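Local coordinates for protein alkaline phosphatase D (Bacillus subtilis, PDB 2YEQ) that hydrolyses phosphate esters, acting as a secreted phosphodiesterase and alkaline phosphatase with iron and calcium in its active site, at residues 129-134 with 166-171. Numbering follows the deposited sequence.
With EDO (1,2-ethanediol), chain F.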
loop_
_atom_site.group_PDB
_atom_site.type_symbol
_atom_site.label_atom_id
_atom_site.label_comp_id
_atom_site.label_asym_id
_atom_site.label_seq_id
_atom_site.Cartn_x
_atom_site.Cartn_y
_atom_site.Cartn_z
ATOM N N HIS A 129 0.786 16.268 -4.905
ATOM C CA HIS A 129 -0.660 16.483 -5.032
ATOM C C HIS A 129 -1.343 17.012 -3.766
ATOM O O HIS A 129 -2.454 17.538 -3.842
ATOM C CB HIS A 129 -1.349 15.205 -5.511
ATOM C CG HIS A 129 -1.028 14.879 -6.938
ATOM N ND1 HIS A 129 -1.717 13.936 -7.669
ATOM C CD2 HIS A 129 -0.105 15.409 -7.779
ATOM C CE1 HIS A 129 -1.213 13.881 -8.891
ATOM N NE2 HIS A 129 -0.236 14.766 -8.982
ATOM N N GLY A 130 -0.677 16.889 -2.631
ATOM C CA GLY A 130 -1.226 17.443 -1.406
ATOM C C GLY A 130 -0.368 17.154 -0.209
ATOM O O GLY A 130 0.665 16.492 -0.316
ATOM N N TYR A 131 -0.823 17.694 0.920
ATOM C CA TYR A 131 -0.227 17.483 2.229
ATOM C C TYR A 131 -0.716 16.170 2.804
ATOM O O TYR A 131 -1.802 15.680 2.455
ATOM C CB TYR A 131 -0.504 18.736 3.135
ATOM C CG TYR A 131 0.226 19.921 2.545
ATOM C CD1 TYR A 131 1.601 20.097 2.753
ATOM C CD2 TYR A 131 -0.411 20.775 1.651
ATOM C CE1 TYR A 131 2.297 21.143 2.148
ATOM C CE2 TYR A 131 0.270 21.799 1.033
ATOM C CZ TYR A 131 1.629 21.976 1.282
ATOM O OH TYR A 131 2.286 22.979 0.633
ATOM N N TYR A 132 0.112 15.590 3.659
ATOM C CA TYR A 132 -0.128 14.319 4.315
ATOM C C TYR A 132 -0.950 14.426 5.628
ATOM O O TYR A 132 -0.758 13.679 6.588
ATOM C CB TYR A 132 1.203 13.607 4.562
ATOM C CG TYR A 132 1.955 13.135 3.289
ATOM C CD1 TYR A 132 1.346 13.110 2.029
ATOM C CD2 TYR A 132 3.265 12.673 3.390
ATOM C CE1 TYR A 132 2.056 12.670 0.888
ATOM C CE2 TYR A 132 3.964 12.226 2.285
ATOM C CZ TYR A 132 3.368 12.228 1.034
ATOM O OH TYR A 132 4.105 11.764 -0.042
ATOM N N THR A 133 -1.940 15.292 5.602
ATOM C CA THR A 133 -2.913 15.401 6.695
ATOM C C THR A 133 -3.520 14.042 7.061
ATOM O O THR A 133 -3.754 13.753 8.241
ATOM C CB THR A 133 -4.012 16.349 6.287
ATOM O OG1 THR A 133 -3.422 17.478 5.638
ATOM C CG2 THR A 133 -4.869 16.800 7.514
ATOM N N ALA A 134 -3.744 13.173 6.065
ATOM C CA ALA A 134 -4.273 11.842 6.362
ATOM C C ALA A 134 -3.451 11.116 7.405
ATOM O O ALA A 134 -4.012 10.432 8.275
ATOM C CB ALA A 134 -4.418 10.955 5.069
ATOM N N GLY A 166 -4.011 21.036 -8.614
ATOM C CA GLY A 166 -2.723 21.723 -8.587
ATOM C C GLY A 166 -1.649 20.938 -7.882
ATOM O O GLY A 166 -1.915 20.233 -6.903
ATOM N N ASN A 167 -0.423 21.044 -8.378
ATOM C CA ASN A 167 0.726 20.460 -7.681
ATOM C C ASN A 167 1.288 21.418 -6.624
ATOM O O ASN A 167 2.146 22.272 -6.916
ATOM C CB ASN A 167 1.807 20.031 -8.672
ATOM C CG ASN A 167 1.498 18.688 -9.302
ATOM O OD1 ASN A 167 0.366 18.206 -9.199
ATOM N ND2 ASN A 167 2.502 18.063 -9.926
ATOM N N VAL A 168 0.853 21.224 -5.383
ATOM C CA VAL A 168 1.150 22.179 -4.317
ATOM C C VAL A 168 2.561 22.030 -3.765
ATOM O O VAL A 168 3.083 22.967 -3.170
ATOM C CB VAL A 168 0.081 22.103 -3.181
ATOM C CG1 VAL A 168 -1.278 22.528 -3.742
ATOM C CG2 VAL A 168 0.020 20.704 -2.553
ATOM N N ARG A 169 3.144 20.835 -3.910
ATOM C CA ARG A 169 4.555 20.611 -3.623
ATOM C C ARG A 169 5.219 20.094 -4.902
ATOM O O ARG A 169 4.533 19.847 -5.902
ATOM C CB ARG A 169 4.739 19.623 -2.477
ATOM C CG ARG A 169 4.008 19.989 -1.167
ATOM C CD ARG A 169 4.492 19.162 0.010
ATOM N NE ARG A 169 3.796 17.863 0.080
ATOM C CZ ARG A 169 3.847 17.031 1.107
ATOM N NH1 ARG A 169 4.598 17.319 2.151
ATOM N NH2 ARG A 169 3.152 15.894 1.099
ATOM N N THR A 170 6.531 19.922 -4.866
ATOM C CA THR A 170 7.320 19.670 -6.086
ATOM C C THR A 170 8.326 18.572 -5.850
ATOM O O THR A 170 9.070 18.608 -4.862
ATOM C CB THR A 170 8.078 20.951 -6.502
ATOM O OG1 THR A 170 7.130 22.007 -6.667
ATOM C CG2 THR A 170 8.846 20.736 -7.842
ATOM N N HIS A 171 8.394 17.606 -6.768
ATOM C CA HIS A 171 9.399 16.582 -6.671
ATOM C C HIS A 171 10.797 17.183 -6.676
ATOM O O HIS A 171 11.014 18.247 -7.242
ATOM C CB HIS A 171 9.224 15.547 -7.788
ATOM C CG HIS A 171 8.194 14.514 -7.481
ATOM N ND1 HIS A 171 7.281 14.068 -8.416
ATOM C CD2 HIS A 171 7.916 13.848 -6.333
ATOM C CE1 HIS A 171 6.492 13.164 -7.851
ATOM N NE2 HIS A 171 6.870 12.996 -6.596
HETATM C C1 EDO F . 14.099 19.978 -9.256
HETATM O O1 EDO F . 12.916 20.357 -8.542
HETATM C C2 EDO F . 13.767 19.624 -10.694
HETATM O O2 EDO F . 14.975 19.377 -11.411
HETATM O O HOH W 1 -3.823 18.813 -5.830
#
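A cation-pi contact between Arg169 and Tyr132 marks where two loops of the calcineurin-like phosphatase domain meet: 129-134, which follows the iron ligand Cys124 by a few residues and leads into helix 133-138, and the loop segment 166-171, on the way from strand 145-148 to helix 179-190. The Arg169 guanidinium stands almost upright on the Tyr132 ring, the planes 84° apart, so that NH2 is the atom that dips onto the face, 3.3 Å above the ring plane and over its centre. The same NH2 gives a weak, bent hydrogen bond to Gly130 O at 2.9 Å, with an N-H...O angle of 129°. A bend at chi3 (-84°) swings the guanidinium round to this position, while the CG-CD part of the chain runs past Tyr131, whose CE1 is 3.6 Å from Arg169 CD. Here ring and guanidinium cross obliquely, and Tyr131 CD1 lies over the rim of one guanidinium face. Tyr131 CE2, across the ring from CE1, touches Val168 CG2 at 3.8 Å, and that methyl also packs on Gly130 CA. Nearer the N-terminal ends of both segments, His129 and Asn167 lie side by side, His129 CD2 3.2 Å from Asn167 OD1, without a hydrogen bond between them; His129 NE2 and Asn167 ND2 instead both bind Tyr161 O, and Asn167 OD1 accepts from Ser163 N. One water donates to both His129 O and Gly166 O, joining the two backbones. Arg169 is held further by Asp192, which pairs with NH1, and by Tyr127 O, which accepts from NE. With each guanidinium nitrogen engaged, its rotation is probably well fixed, and the Asp192 carboxylate would probably offset part of the positive charge held over the Tyr132 ring.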